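Local coordinates for signal transduction protein pmrD (Escherichia coli, PDB 4HN7) that interacts with phosphorylated BasR to mediate transcriptional induction of BasR-activated genes, giving polymyxin resistance in some natural isolates, at residues V42-S47 against C55-K60; K29-V34 against D75-Q80; L4-C9 against M20-G25. All coordinates share one frame; numbering follows the deposited sequence.

Interaction 1: residues V42-S47 against C55-K60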
# COMPACT_ATOMS: atom_id res chain seq x y z
N VAL A 42 4.82 -16.74 -6.39
CA VAL A 42 5.06 -16.88 -7.80
C VAL A 42 3.73 -16.93 -8.52
O VAL A 42 2.72 -17.40 -7.98
CB VAL A 42 6.07 -18.02 -8.14
CG1 VAL A 42 6.46 -18.78 -6.92
CG2 VAL A 42 5.57 -18.96 -9.19
N GLY A 43 3.78 -16.36 -9.74
CA GLY A 43 2.64 -16.17 -10.62
C GLY A 43 1.87 -14.91 -10.30
O GLY A 43 0.86 -14.67 -10.94
N ASP A 44 2.31 -14.14 -9.30
CA ASP A 44 1.83 -12.78 -9.09
C ASP A 44 2.33 -11.74 -10.12
O ASP A 44 3.39 -11.85 -10.75
CB ASP A 44 2.10 -12.32 -7.68
CG ASP A 44 1.23 -13.05 -6.65
OD1 ASP A 44 1.34 -12.80 -5.43
OD2 ASP A 44 0.43 -13.90 -7.07
N LEU A 45 1.46 -10.77 -10.33
CA LEU A 45 1.73 -9.65 -11.17
C LEU A 45 2.05 -8.47 -10.24
O LEU A 45 1.31 -8.19 -9.30
CB LEU A 45 0.48 -9.29 -11.96
CG LEU A 45 0.46 -8.07 -12.87
CD1 LEU A 45 1.19 -8.39 -14.11
CD2 LEU A 45 -0.95 -7.69 -13.22
N LEU A 46 3.13 -7.76 -10.54
CA LEU A 46 3.42 -6.46 -9.90
C LEU A 46 3.27 -5.32 -10.87
O LEU A 46 3.93 -5.32 -11.89
CB LEU A 46 4.84 -6.44 -9.39
CG LEU A 46 5.11 -7.52 -8.36
CD1 LEU A 46 6.60 -7.59 -8.24
CD2 LEU A 46 4.47 -7.21 -7.04
N SER A 47 2.45 -4.34 -10.56
CA SER A 47 2.16 -3.28 -11.50
C SER A 47 2.61 -2.00 -10.86
O SER A 47 2.34 -1.79 -9.70
CB SER A 47 0.67 -3.24 -11.74
OG SER A 47 0.09 -4.43 -11.15
N CYS A 55 2.03 -2.57 -6.95
CA CYS A 55 1.01 -3.28 -6.24
C CYS A 55 0.99 -4.71 -6.75
O CYS A 55 1.52 -5.01 -7.80
CB CYS A 55 -0.33 -2.56 -6.34
SG CYS A 55 -0.95 -2.15 -7.97
N ILE A 56 0.37 -5.59 -5.98
CA ILE A 56 0.35 -7.02 -6.25
C ILE A 56 -1.00 -7.33 -6.87
O ILE A 56 -2.05 -7.06 -6.28
CB ILE A 56 0.58 -7.82 -4.94
CG1 ILE A 56 1.90 -7.38 -4.26
CG2 ILE A 56 0.63 -9.33 -5.20
CD1 ILE A 56 1.88 -7.56 -2.75
N ASN A 57 -0.99 -7.88 -8.07
CA ASN A 57 -2.25 -8.35 -8.74
C ASN A 57 -3.28 -7.22 -8.81
O ASN A 57 -4.48 -7.37 -8.57
CB ASN A 57 -2.83 -9.53 -8.00
CG ASN A 57 -1.97 -10.73 -8.06
OD1 ASN A 57 -1.22 -10.95 -9.01
ND2 ASN A 57 -2.05 -11.52 -7.02
N ARG A 58 -2.75 -6.06 -9.13
CA ARG A 58 -3.49 -4.88 -9.37
C ARG A 58 -4.31 -4.46 -8.19
O ARG A 58 -5.22 -3.68 -8.35
CB ARG A 58 -4.29 -5.07 -10.64
CG ARG A 58 -3.58 -4.44 -11.82
CD ARG A 58 -3.78 -5.11 -13.15
NE ARG A 58 -4.40 -4.16 -14.09
CZ ARG A 58 -3.81 -3.09 -14.62
NH1 ARG A 58 -2.54 -2.80 -14.34
NH2 ARG A 58 -4.52 -2.32 -15.45
N GLU A 59 -3.95 -4.92 -7.00
CA GLU A 59 -4.56 -4.44 -5.77
C GLU A 59 -3.77 -3.31 -5.18
O GLU A 59 -2.82 -3.55 -4.49
CB GLU A 59 -4.57 -5.55 -4.75
CG GLU A 59 -5.49 -6.66 -5.14
CD GLU A 59 -5.64 -7.63 -4.02
OE1 GLU A 59 -5.07 -8.75 -4.15
OE2 GLU A 59 -6.28 -7.23 -3.02
N LYS A 60 -4.21 -2.07 -5.41
CA LYS A 60 -3.47 -0.85 -5.02
C LYS A 60 -3.11 -0.81 -3.55
O LYS A 60 -2.10 -0.22 -3.16
CB LYS A 60 -4.31 0.37 -5.30
CG LYS A 60 -4.40 0.71 -6.75
CD LYS A 60 -5.37 1.86 -6.95
CE LYS A 60 -5.67 2.05 -8.42
NZ LYS A 60 -4.39 2.00 -9.16
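At the open end of the beta hairpin formed by strands 45-50 and 53-56, Leu46 faces Ile56 as a non-hydrogen-bonded pair and Ser47 faces Cys55 as a hydrogen-bonded one. The second pair exchanges two backbone bonds, Ser47 N to Cys55 O at 3.0 Å and Cys55 N to Ser47 O at 2.9 Å. Asn57 prolongs the pattern although within a type I' turn from Ile56 to Glu59. Its backbone N reaches Leu45 O at 2.6 Å, nearly straight and in the carbonyl plane. Its side chain does the work of a strand carbonyl: chi1 of -65° sets CG beside its own N, and OD1 accepts Leu45 N at 3.0 Å, the donor tilted 29° from the plane of its carbonyl. The other end, ND2, makes a weak bond to Asp44 OD2 (3.4 Å), with carboxylate and amide planes 79° apart; Asp44 OD1 takes Lys41 N instead. The side chains of Leu46 and Ile56 lie side by side, pointing the same way, with CD2 3.8 Å from CG1, both packing on Val64. Arg58, salt-bridged to Glu2, lays its CD 3.8 Å from Leu45 CD2, while Ser47 CB sits at the edge of its guanidinium.

Interaction 2: residues K29-V34 against D75-Q80; sequences KMIAEV and DEWERQ
With chi1 at -62° and chi2 at 173°, Ile31 holds its CG1-CD1 branch extended toward the helix, and CD1 rests against the side chain of Glu76 and, at 3.6 Å, the backbone N of Trp77. Glu76 contributes its aliphatic part: CG, set anti to the backbone N, lies 3.3 Å from Ile31 CD1, shorter than usual for two carbons, so the exact value is doubtful. Both branches of Ile31 meet the indole at its edge, CG2 lying 3.8 Å from Trp77 CD1 and also reaching Gln80 CG at 4.2 Å. Strand 29-34 and helix 75-80 run almost parallel, 7° apart, their axes separated by 9.6 Å. Ile31 faces the helix while Ala32 points away from it and packs on Leu21, which places the C-terminal helix on the outside of the barrel. Tyr72 packs on both Ile31 and Trp77, and Lys7 makes a cation-pi contact with the indole. The chemistry implies a helix seated mainly through hydrocarbon packing about Ile31; the charge of Glu76 goes to Arg79, OE1 forming a salt bridge with Arg79 NE at 3.5 Å within the helix, while Glu33's carboxylate lies near the Gln80 amide at one end of the contact.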
# COMPACT_ATOMS: atom_id res chain seq x y z
N LYS A 29 14.53 -10.20 -17.58
CA LYS A 29 14.35 -10.90 -16.33
C LYS A 29 15.23 -10.17 -15.36
O LYS A 29 16.28 -9.74 -15.74
CB LYS A 29 14.81 -12.33 -16.48
CG LYS A 29 14.31 -12.98 -17.75
CD LYS A 29 14.33 -14.49 -17.66
CE LYS A 29 13.84 -15.15 -18.96
NZ LYS A 29 12.38 -15.50 -18.95
N MET A 30 14.79 -9.97 -14.12
CA MET A 30 15.48 -9.12 -13.18
C MET A 30 15.45 -9.90 -11.90
O MET A 30 14.69 -10.82 -11.77
CB MET A 30 14.77 -7.78 -12.94
CG MET A 30 14.66 -6.87 -14.14
SD MET A 30 16.16 -6.03 -14.71
CE MET A 30 16.32 -4.84 -13.41
N ILE A 31 16.32 -9.55 -10.99
CA ILE A 31 16.29 -10.04 -9.66
C ILE A 31 16.01 -8.80 -8.89
O ILE A 31 16.58 -7.76 -9.17
CB ILE A 31 17.66 -10.59 -9.23
CG1 ILE A 31 18.00 -11.74 -10.14
CG2 ILE A 31 17.64 -11.00 -7.74
CD1 ILE A 31 19.38 -12.31 -9.99
N ALA A 32 15.16 -8.89 -7.88
CA ALA A 32 14.80 -7.72 -7.14
C ALA A 32 14.62 -8.03 -5.68
O ALA A 32 14.04 -9.00 -5.34
CB ALA A 32 13.55 -7.08 -7.71
N GLU A 33 15.13 -7.13 -4.86
CA GLU A 33 15.01 -7.17 -3.46
C GLU A 33 13.86 -6.22 -3.13
O GLU A 33 13.89 -5.03 -3.48
CB GLU A 33 16.33 -6.69 -2.90
CG GLU A 33 16.65 -7.05 -1.46
CD GLU A 33 18.17 -6.94 -1.19
OE1 GLU A 33 18.62 -5.86 -0.69
OE2 GLU A 33 18.90 -7.91 -1.51
N VAL A 34 12.81 -6.75 -2.49
CA VAL A 34 11.61 -5.98 -2.28
C VAL A 34 11.26 -6.02 -0.82
O VAL A 34 11.78 -6.79 -0.11
CB VAL A 34 10.41 -6.45 -3.15
CG1 VAL A 34 10.78 -6.59 -4.61
CG2 VAL A 34 9.85 -7.76 -2.66
N ASP A 75 23.81 -17.35 -11.22
CA ASP A 75 24.67 -17.22 -10.03
C ASP A 75 24.21 -16.12 -9.07
O ASP A 75 24.13 -16.33 -7.86
CB ASP A 75 26.15 -16.96 -10.43
CG ASP A 75 26.99 -18.27 -10.61
OD1 ASP A 75 26.79 -19.01 -11.62
OD2 ASP A 75 27.86 -18.52 -9.73
N GLU A 76 23.92 -14.94 -9.64
CA GLU A 76 23.39 -13.77 -8.92
C GLU A 76 22.13 -14.07 -8.16
O GLU A 76 21.86 -13.46 -7.13
CB GLU A 76 23.13 -12.62 -9.90
CG GLU A 76 22.44 -11.38 -9.33
CD GLU A 76 23.28 -10.61 -8.33
OE1 GLU A 76 24.28 -11.15 -7.84
OE2 GLU A 76 22.91 -9.46 -8.02
N TRP A 77 21.32 -14.99 -8.66
CA TRP A 77 20.18 -15.41 -7.87
C TRP A 77 20.73 -16.09 -6.61
O TRP A 77 20.37 -15.71 -5.51
CB TRP A 77 19.12 -16.22 -8.67
CG TRP A 77 17.76 -15.96 -8.09
CD1 TRP A 77 17.12 -14.73 -7.94
CD2 TRP A 77 16.91 -16.90 -7.52
NE1 TRP A 77 15.93 -14.88 -7.29
CE2 TRP A 77 15.78 -16.20 -7.02
CE3 TRP A 77 16.99 -18.26 -7.37
CZ2 TRP A 77 14.75 -16.83 -6.40
CZ3 TRP A 77 15.96 -18.90 -6.74
CH2 TRP A 77 14.85 -18.19 -6.27
N GLU A 78 21.67 -17.03 -6.73
CA GLU A 78 22.21 -17.64 -5.51
C GLU A 78 23.05 -16.67 -4.68
O GLU A 78 22.90 -16.64 -3.47
CB GLU A 78 22.95 -18.95 -5.74
CG GLU A 78 22.98 -19.83 -4.47
CD GLU A 78 21.70 -19.78 -3.60
OE1 GLU A 78 20.57 -19.88 -4.14
OE2 GLU A 78 21.81 -19.64 -2.35
N ARG A 79 23.88 -15.86 -5.29
CA ARG A 79 24.45 -14.72 -4.56
C ARG A 79 23.42 -13.95 -3.71
O ARG A 79 23.74 -13.49 -2.61
CB ARG A 79 25.09 -13.73 -5.52
CG ARG A 79 26.55 -14.01 -5.86
CD ARG A 79 27.19 -12.85 -6.62
NE ARG A 79 27.17 -11.59 -5.86
CZ ARG A 79 28.17 -11.10 -5.12
NH1 ARG A 79 29.34 -11.73 -4.99
NH2 ARG A 79 27.99 -9.95 -4.49
N GLN A 80 22.19 -13.78 -4.23
CA GLN A 80 21.15 -12.92 -3.63
C GLN A 80 20.18 -13.63 -2.68
O GLN A 80 19.62 -13.01 -1.75
CB GLN A 80 20.35 -12.25 -4.74
CG GLN A 80 20.87 -10.89 -5.09
CD GLN A 80 20.80 -10.00 -3.87
OE1 GLN A 80 19.76 -9.87 -3.22
NE2 GLN A 80 21.93 -9.40 -3.53

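Interaction 3: residues L4-C9 against M20-G25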
# COMPACT_ATOMS: atom_id res chain seq x y z
N LEU A 4 6.05 -10.21 -13.86
CA LEU A 4 5.52 -11.44 -13.32
C LEU A 4 6.55 -12.05 -12.39
O LEU A 4 7.71 -12.20 -12.74
CB LEU A 4 5.23 -12.37 -14.47
CG LEU A 4 3.80 -12.88 -14.62
CD1 LEU A 4 2.83 -12.29 -13.60
CD2 LEU A 4 3.28 -12.58 -16.02
N VAL A 5 6.16 -12.39 -11.19
CA VAL A 5 7.10 -13.02 -10.29
C VAL A 5 7.33 -14.45 -10.70
O VAL A 5 6.45 -15.24 -10.55
CB VAL A 5 6.55 -13.06 -8.89
CG1 VAL A 5 7.55 -13.70 -7.94
CG2 VAL A 5 6.15 -11.65 -8.47
N LYS A 6 8.52 -14.77 -11.21
CA LYS A 6 8.86 -16.13 -11.64
C LYS A 6 9.41 -16.99 -10.54
O LYS A 6 9.27 -18.18 -10.62
CB LYS A 6 9.88 -16.12 -12.77
CG LYS A 6 9.32 -15.76 -14.15
CD LYS A 6 8.36 -16.82 -14.67
CE LYS A 6 8.83 -17.41 -16.00
NZ LYS A 6 8.43 -18.85 -16.15
N LYS A 7 10.04 -16.41 -9.53
CA LYS A 7 10.61 -17.15 -8.41
C LYS A 7 10.68 -16.26 -7.24
O LYS A 7 10.99 -15.13 -7.41
CB LYS A 7 12.07 -17.50 -8.63
CG LYS A 7 12.43 -18.27 -9.88
CD LYS A 7 13.88 -17.95 -10.22
CE LYS A 7 14.48 -18.89 -11.25
NZ LYS A 7 15.10 -20.07 -10.59
N SER A 8 10.48 -16.81 -6.04
CA SER A 8 10.49 -16.10 -4.73
C SER A 8 11.44 -16.79 -3.73
O SER A 8 11.84 -17.94 -3.89
CB SER A 8 9.07 -16.00 -4.14
OG SER A 8 9.06 -15.44 -2.85
N CYS A 9 11.81 -16.05 -2.70
CA CYS A 9 12.96 -16.35 -1.85
C CYS A 9 12.77 -15.44 -0.65
O CYS A 9 12.45 -14.25 -0.79
CB CYS A 9 14.27 -16.01 -2.59
SG CYS A 9 15.72 -17.05 -2.20
N MET A 20 12.68 -13.15 -8.56
CA MET A 20 13.04 -13.14 -9.91
C MET A 20 11.74 -12.74 -10.61
O MET A 20 10.68 -13.20 -10.28
CB MET A 20 13.55 -14.51 -10.33
CG MET A 20 14.45 -14.52 -11.56
SD MET A 20 13.62 -14.71 -13.15
CE MET A 20 13.86 -16.46 -13.42
N LEU A 21 11.83 -11.81 -11.53
CA LEU A 21 10.69 -11.18 -12.16
C LEU A 21 10.95 -11.22 -13.64
O LEU A 21 12.05 -11.15 -14.04
CB LEU A 21 10.63 -9.73 -11.75
CG LEU A 21 10.48 -9.38 -10.30
CD1 LEU A 21 10.78 -7.90 -10.22
CD2 LEU A 21 9.08 -9.70 -9.77
N CYS A 22 9.97 -11.38 -14.48
CA CYS A 22 10.24 -11.09 -15.85
C CYS A 22 9.09 -10.28 -16.45
O CYS A 22 7.97 -10.42 -16.00
CB CYS A 22 10.53 -12.35 -16.61
SG CYS A 22 9.04 -13.14 -17.18
N ASP A 23 9.41 -9.40 -17.39
CA ASP A 23 8.46 -8.58 -18.15
C ASP A 23 7.53 -9.48 -19.05
O ASP A 23 7.85 -10.62 -19.33
CB ASP A 23 9.22 -7.38 -18.84
CG ASP A 23 9.60 -7.61 -20.30
OD1 ASP A 23 9.49 -6.64 -21.09
OD2 ASP A 23 10.02 -8.72 -20.70
N ALA A 24 6.33 -8.99 -19.42
CA ALA A 24 5.41 -9.66 -20.38
C ALA A 24 5.99 -9.59 -21.76
O ALA A 24 6.01 -8.55 -22.41
CB ALA A 24 4.09 -8.96 -20.41
N GLY A 25 6.44 -10.70 -22.25
CA GLY A 25 7.42 -10.60 -23.31
C GLY A 25 8.56 -11.48 -22.86
O GLY A 25 9.05 -12.31 -23.63
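Met20 O is gripped by two successive amides of the facing strand: Lys6 N donates to it at 2.8 Å, tilted 32° from the carbonyl plane, and Lys7 N adds a weak bond at 3.4 Å. Two residues therefore face one, and the register slips by a single position. Beyond the slip, pairing resumes when Met20 N donates to Lys7 O at 2.8 Å. Before it, Leu4 and Cys22 form a hydrogen-bonded pair, Leu4 N to Cys22 O being almost straight at 2.9 Å and Cys22 N returning a bond to Leu4 O.

The side chains divide between two faces. On the buried one, Val5 CG2 meets Leu21 CD2 at 3.8 Å, the two crossing obliquely; Leu46 packs on both, joined by Leu19 and Val40 around Val5. On the other, Met20 leaves the sheet with CG anti to its backbone N (chi1 -158°) and then bends at chi2 and chi3. That bend carries CE back over the extended aliphatic chain of Lys7, while Lys7 CD lies over Met20 CB at 3.5 Å; the still shorter spacing modelled between the two CE atoms is uncertain. The bulge also brings Lys6 to the same partner, its CB 4.0 Å from Met20 SD, and Lys6 CG lies beside Cys22 SG. Tyr72, from the loop before the helix, touches both Lys7 and Met20. Near the end of strand 3-9, Cys9 is joined to Cys81 by a disulfide, tying the C-terminal helix covalently to the end of that strand.

Two lysine amides directed at one carbonyl, with regular antiparallel pairing before and after, make a classic beta bulge within the first hairpin of a closed antiparallel barrel.

Overall arrangement
Interactions 1 and 3 are both antiparallel hairpin contacts built on backbone hydrogen bonds, and each departs from regular pairing: by a turn asparagine in the first, by a bulge in the other. They adjoin directly, for Gly43 and Asp44 bond with the backbone of Val5 and Leu46 packs on Leu21, closing the barrel between strands 45-50 and 3-9. Both are partly buried. Interaction 2 is a surface contact of helix on strand, depending on side-chain packing, about 19 Å from interaction 1 between centres and across the chain's centre from it. Interaction 3 connects the other two: Leu21 bonds with Met30, and Lys7 packs against Trp77.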